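Long-range contacts in translation initiation factor eif-2b-like protein (Chaetomium thermophilum, PDB 4ZEO), which serves as the delta subunit of eIF2B, the guanine nucleotide exchange factor of eIF2, and so probably takes part in translation initiation: residues Asn365-Ala370 / Phe426-Glu431; Val388-Glu393 / Arg432-Val437. All blocks are in the same frame, centred on the assembly; numbering follows the deposited sequence.

Contact 1: Asn365-Ala370 / Phe426-Glu431; sequences NGSLHA and FDNTHE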
loop_
_atom_site.group_PDB
_atom_site.type_symbol
_atom_site.label_atom_id
_atom_site.label_comp_id
_atom_site.label_asym_id
_atom_site.label_seq_id
_atom_site.Cartn_x
_atom_site.Cartn_y
_atom_site.Cartn_z
ATOM N N ASN A 365 -2.532 -13.894 9.929
ATOM C CA ASN A 365 -2.923 -13.860 11.347
ATOM C C ASN A 365 -3.518 -12.521 11.786
ATOM O O ASN A 365 -3.837 -12.331 12.952
ATOM C CB ASN A 365 -1.724 -14.231 12.236
ATOM C CG ASN A 365 -0.693 -13.131 12.335
ATOM O OD1 ASN A 365 -0.681 -12.165 11.549
ATOM N ND2 ASN A 365 0.211 -13.283 13.278
ATOM N N GLY A 366 -3.606 -11.573 10.866
ATOM C CA GLY A 366 -4.224 -10.292 11.145
ATOM C C GLY A 366 -3.268 -9.209 11.632
ATOM O O GLY A 366 -3.696 -8.125 11.990
ATOM N N SER A 367 -1.978 -9.490 11.681
ATOM C CA SER A 367 -1.032 -8.486 12.163
ATOM C C SER A 367 -0.605 -7.546 11.055
ATOM O O SER A 367 -0.660 -7.892 9.878
ATOM C CB SER A 367 0.196 -9.145 12.807
ATOM O OG SER A 367 0.884 -9.956 11.876
ATOM N N LEU A 368 -0.169 -6.358 11.452
ATOM C CA LEU A 368 0.177 -5.305 10.524
ATOM C C LEU A 368 1.689 -5.188 10.409
ATOM O O LEU A 368 2.396 -5.067 11.411
ATOM C CB LEU A 368 -0.428 -3.975 10.959
ATOM C CG LEU A 368 0.073 -2.732 10.205
ATOM C CD1 LEU A 368 -0.506 -2.629 8.754
ATOM C CD2 LEU A 368 -0.225 -1.482 11.023
ATOM N N HIS A 369 2.164 -5.300 9.173
ATOM C CA HIS A 369 3.543 -5.055 8.814
ATOM C C HIS A 369 3.691 -3.564 8.503
ATOM O O HIS A 369 3.060 -3.054 7.597
ATOM C CB HIS A 369 3.917 -5.911 7.612
ATOM C CG HIS A 369 5.387 -6.073 7.418
ATOM N ND1 HIS A 369 6.018 -5.751 6.236
ATOM C CD2 HIS A 369 6.355 -6.524 8.251
ATOM C CE1 HIS A 369 7.309 -6.000 6.350
ATOM N NE2 HIS A 369 7.539 -6.468 7.562
ATOM N N ALA A 370 4.480 -2.849 9.293
ATOM C CA ALA A 370 4.510 -1.390 9.194
ATOM C C ALA A 370 5.876 -0.877 9.674
ATOM O O ALA A 370 6.604 -1.626 10.332
ATOM C CB ALA A 370 3.352 -0.778 10.002
ATOM N N PHE A 426 10.996 -2.592 9.692
ATOM C CA PHE A 426 9.582 -2.886 9.851
ATOM C C PHE A 426 9.384 -3.578 11.185
ATOM O O PHE A 426 10.302 -4.238 11.671
ATOM C CB PHE A 426 9.072 -3.786 8.717
ATOM C CG PHE A 426 8.987 -3.104 7.384
ATOM C CD1 PHE A 426 8.097 -2.054 7.180
ATOM C CD2 PHE A 426 9.828 -3.491 6.335
ATOM C CE1 PHE A 426 8.029 -1.412 5.955
ATOM C CE2 PHE A 426 9.763 -2.852 5.099
ATOM C CZ PHE A 426 8.857 -1.812 4.910
ATOM N N ASP A 427 8.218 -3.399 11.802
ATOM C CA ASP A 427 7.884 -4.205 12.971
ATOM C C ASP A 427 6.476 -4.806 12.784
ATOM O O ASP A 427 5.759 -4.479 11.831
ATOM C CB ASP A 427 8.017 -3.404 14.287
ATOM C CG ASP A 427 6.991 -2.270 14.436
ATOM O OD1 ASP A 427 5.990 -2.216 13.700
ATOM O OD2 ASP A 427 7.193 -1.411 15.316
ATOM N N ASN A 428 6.092 -5.703 13.679
ATOM C CA ASN A 428 4.807 -6.362 13.583
ATOM C C ASN A 428 3.812 -5.919 14.639
ATOM O O ASN A 428 4.082 -6.016 15.834
ATOM C CB ASN A 428 5.012 -7.864 13.671
ATOM C CG ASN A 428 3.770 -8.633 13.348
ATOM O OD1 ASN A 428 3.153 -9.223 14.237
ATOM N ND2 ASN A 428 3.358 -8.604 12.081
ATOM N N THR A 429 2.652 -5.436 14.209
ATOM C CA THR A 429 1.629 -5.095 15.188
ATOM C C THR A 429 0.601 -6.214 15.252
ATOM O O THR A 429 -0.192 -6.394 14.315
ATOM C CB THR A 429 0.925 -3.742 14.871
ATOM O OG1 THR A 429 1.879 -2.662 14.898
ATOM C CG2 THR A 429 -0.155 -3.460 15.908
ATOM N N HIS A 430 0.584 -6.933 16.385
ATOM C CA HIS A 430 -0.326 -8.072 16.586
ATOM C C HIS A 430 -1.767 -7.558 16.531
ATOM O O HIS A 430 -2.035 -6.438 16.955
ATOM C CB HIS A 430 -0.058 -8.736 17.928
ATOM C CG HIS A 430 -0.726 -10.064 18.093
ATOM N ND1 HIS A 430 -2.072 -10.183 18.368
ATOM C CD2 HIS A 430 -0.231 -11.325 18.102
ATOM C CE1 HIS A 430 -2.387 -11.460 18.481
ATOM N NE2 HIS A 430 -1.285 -12.173 18.334
ATOM N N GLU A 431 -2.692 -8.363 16.005
ATOM C CA GLU A 431 -4.092 -7.938 15.836
ATOM C C GLU A 431 -4.766 -7.523 17.163
ATOM O O GLU A 431 -5.725 -6.764 17.184
ATOM C CB GLU A 431 -4.902 -9.028 15.147
ATOM C CG GLU A 431 -5.580 -10.013 16.082
ATOM C CD GLU A 431 -6.566 -10.887 15.342
ATOM O OE1 GLU A 431 -6.969 -11.940 15.893
ATOM O OE2 GLU A 431 -6.944 -10.506 14.207
HETATM O O HOH W 1 -1.989 -11.303 15.168
HETATM O O HOH W 2 2.235 -11.675 14.475
HETATM O O HOH W 3 3.552 -2.719 12.733
#
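Leu368 pairs with Thr429, and Ala370 with Asp427, as antiparallel hydrogen-bonded pairs of a small three-stranded sheet that strand 361-362 completes beyond 368-371. The backbone bonds fix the register, and side-chain and water bonds add to it. Thr429 N reaches Leu368 O at 2.8 Å, and Asp427 N meets Ala370 O at 2.8 Å. On the face of Leu368, Ala370 and Thr429, a water lies between Leu368 O, Asp427 OD1 and Thr429 OG1, all within bonding distance, while Asp427 OD2 accepts from the backbone of Gly373 and Ala375. On the face of His369 and Asn428, the His369 ring meets the Phe426 ring obliquely, centroids 4.5 Å apart and planes at 36°, with His369 CE1 3.5 Å from Phe426 CG. Just before strand 368-371, Asn365 OD1 accepts from Ser367 N, above its carbonyl plane, closing an Asx turn, and takes Ser367 OG in that plane at 2.7 Å. With chi1 61°, Ser367 OG sits between its own N and carbonyl carbon, where it also receives the Asn428 amide. An alanine at Ser367 is likely to leave Asn428 ND2 without this acceptor and its amide freer to turn. The Asn428 ND2 to Ser367 OG bond spans 2.8 Å at 163°, with OG lying in the amide plane.

Contact 2: Val388-Glu393 / Arg432-Val437; sequences VIVLCE and RYITGV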
loop_
_atom_site.group_PDB
_atom_site.type_symbol
_atom_site.label_atom_id
_atom_site.label_comp_id
_atom_site.label_asym_id
_atom_site.label_seq_id
_atom_site.Cartn_x
_atom_site.Cartn_y
_atom_site.Cartn_z
ATOM N N VAL A 388 -7.642 1.954 17.885
ATOM C CA VAL A 388 -6.542 1.880 16.939
ATOM C C VAL A 388 -7.142 1.435 15.616
ATOM O O VAL A 388 -7.622 0.310 15.482
ATOM C CB VAL A 388 -5.407 0.931 17.418
ATOM C CG1 VAL A 388 -4.303 0.779 16.345
ATOM C CG2 VAL A 388 -4.809 1.434 18.724
ATOM N N ILE A 389 -7.157 2.355 14.659
ATOM C CA ILE A 389 -7.733 2.113 13.342
ATOM C C ILE A 389 -6.648 2.021 12.323
ATOM O O ILE A 389 -5.840 2.955 12.155
ATOM C CB ILE A 389 -8.715 3.227 12.928
ATOM C CG1 ILE A 389 -9.744 3.427 14.043
ATOM C CG2 ILE A 389 -9.430 2.882 11.624
ATOM C CD1 ILE A 389 -10.894 4.324 13.657
ATOM N N VAL A 390 -6.631 0.889 11.631
ATOM C CA VAL A 390 -5.644 0.657 10.593
ATOM C C VAL A 390 -6.303 0.792 9.231
ATOM O O VAL A 390 -7.368 0.219 8.990
ATOM C CB VAL A 390 -4.993 -0.727 10.724
ATOM C CG1 VAL A 390 -4.159 -1.055 9.470
ATOM C CG2 VAL A 390 -4.165 -0.808 11.998
ATOM N N LEU A 391 -5.671 1.575 8.364
ATOM C CA LEU A 391 -6.147 1.834 6.996
ATOM C C LEU A 391 -5.292 1.078 5.994
ATOM O O LEU A 391 -4.064 1.229 5.973
ATOM C CB LEU A 391 -6.101 3.317 6.680
ATOM C CG LEU A 391 -6.721 4.262 7.715
ATOM C CD1 LEU A 391 -6.514 5.736 7.328
ATOM C CD2 LEU A 391 -8.207 3.940 7.889
ATOM N N CYS A 392 -5.925 0.234 5.185
ATOM C CA CYS A 392 -5.157 -0.595 4.267
ATOM C C CYS A 392 -5.992 -1.135 3.090
ATOM O O CYS A 392 -7.132 -1.567 3.266
ATOM C CB CYS A 392 -4.531 -1.746 5.081
ATOM S SG CYS A 392 -3.299 -2.742 4.258
ATOM N N GLU A 393 -5.384 -1.178 1.912
ATOM C CA GLU A 393 -6.042 -1.705 0.716
ATOM C C GLU A 393 -6.062 -3.226 0.817
ATOM O O GLU A 393 -5.130 -3.821 1.345
ATOM C CB GLU A 393 -5.309 -1.252 -0.563
ATOM C CG GLU A 393 -5.240 0.258 -0.738
ATOM C CD GLU A 393 -4.011 0.926 -0.069
ATOM O OE1 GLU A 393 -3.365 0.323 0.835
ATOM O OE2 GLU A 393 -3.688 2.067 -0.465
ATOM N N ARG A 432 -4.243 -8.044 18.256
ATOM C CA ARG A 432 -4.693 -7.752 19.604
ATOM C C ARG A 432 -4.594 -6.227 19.881
ATOM O O ARG A 432 -5.285 -5.682 20.757
ATOM C CB ARG A 432 -3.853 -8.614 20.569
ATOM C CG ARG A 432 -3.749 -8.187 21.984
ATOM C CD ARG A 432 -2.469 -8.762 22.666
ATOM N NE ARG A 432 -2.186 -10.153 22.312
ATOM C CZ ARG A 432 -0.996 -10.593 21.899
ATOM N NH1 ARG A 432 -0.828 -11.871 21.592
ATOM N NH2 ARG A 432 0.033 -9.757 21.795
ATOM N N TYR A 433 -3.703 -5.550 19.159
ATOM C CA TYR A 433 -3.519 -4.116 19.352
ATOM C C TYR A 433 -4.195 -3.311 18.269
ATOM O O TYR A 433 -3.946 -2.099 18.142
ATOM C CB TYR A 433 -2.031 -3.745 19.424
ATOM C CG TYR A 433 -1.274 -4.581 20.426
ATOM C CD1 TYR A 433 -1.527 -4.467 21.804
ATOM C CD2 TYR A 433 -0.282 -5.462 20.011
ATOM C CE1 TYR A 433 -0.836 -5.225 22.713
ATOM C CE2 TYR A 433 0.421 -6.225 20.927
ATOM C CZ TYR A 433 0.140 -6.098 22.268
ATOM O OH TYR A 433 0.826 -6.859 23.163
ATOM N N ILE A 434 -5.004 -3.984 17.453
ATOM C CA ILE A 434 -5.754 -3.304 16.406
ATOM C C ILE A 434 -7.255 -3.419 16.651
ATOM O O ILE A 434 -7.794 -4.515 16.736
ATOM C CB ILE A 434 -5.393 -3.860 15.016
ATOM C CG1 ILE A 434 -3.882 -3.761 14.789
ATOM C CG2 ILE A 434 -6.164 -3.127 13.911
ATOM C CD1 ILE A 434 -3.358 -4.661 13.675
ATOM N N THR A 435 -7.919 -2.276 16.798
ATOM C CA THR A 435 -9.363 -2.223 16.999
ATOM C C THR A 435 -10.100 -2.652 15.735
ATOM O O THR A 435 -11.024 -3.451 15.774
ATOM C CB THR A 435 -9.828 -0.809 17.399
ATOM O OG1 THR A 435 -9.131 -0.389 18.581
ATOM C CG2 THR A 435 -11.340 -0.774 17.669
ATOM N N GLY A 436 -9.698 -2.095 14.604
ATOM C CA GLY A 436 -10.324 -2.451 13.356
ATOM C C GLY A 436 -9.525 -1.980 12.173
ATOM O O GLY A 436 -8.684 -1.086 12.297
ATOM N N VAL A 437 -9.798 -2.591 11.022
ATOM C CA VAL A 437 -9.143 -2.228 9.777
ATOM C C VAL A 437 -10.162 -1.692 8.763
ATOM O O VAL A 437 -11.178 -2.328 8.505
ATOM C CB VAL A 437 -8.438 -3.439 9.142
ATOM C CG1 VAL A 437 -7.667 -3.005 7.870
ATOM C CG2 VAL A 437 -7.492 -4.059 10.130
#
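Val388 O is gripped by two successive backbone amides, Thr435 N at 2.9 Å and Gly436 N at 3.3 Å. Thr435 N comes in the carbonyl plane on a lone pair, with a bent N-H...O angle of 130°, whereas Gly436 N approaches nearly head-on to the carbonyl. The neighbouring Val388 N donates to Thr435 OG1 at 2.9 Å, almost perfectly straight at 178°. That hydroxyl lies anti to the threonine carbonyl carbon (chi1 -57°), a setting that turns it back to the valine amide, so a side chain supplies the acceptor at the start of the ladder. Two residues on, the backbone takes over: Val390 N reaches Gly436 O at 2.9 Å, and Ile389 pairs with Gly436 and Val390 with Val437 in parallel register. Apolar branches fill in beside these bonds. Val390 CG2 meets Ile434 CG2 at 3.6 Å as the two side chains cross obliquely, and Val388 CG1 packs against Tyr433 O. The Tyr433 side chain reaches Ala378, Met379 and Thr382 of helix 374-384. Beyond strand 387-391, Val355 and Leu357 bond to the backbone of Ile389, placing this pairing at one edge of the six-stranded parallel sheet of a Rossmann-like alpha/beta domain, with strand order 3-2-1-4-5-6.

In the fold
Contacts 1 and 2 illustrate how the short run 426-437 joins two sheets. Their centres lie about 10 Å apart, and their segments alternate in sequence: 365-370, 388-393, 426-431, then 432-437. Helix 374-384 links strand 368-371 of the small antiparallel sheet to strand 387-391 of the parallel one; the return, which includes an unmodelled part, passes through strand 426-429 and on to edge strand 436-438. Ile434 sits at the junction, its CD1 3.7 Å from Thr429 O and 4.1 Å from Leu368 CB, while Leu368 CD1 touches Val390 CG1. Thr429 and Tyr433 both pack on helix 374-384. The small sheet is thereby joined directly to the edge of the Rossmann-like domain.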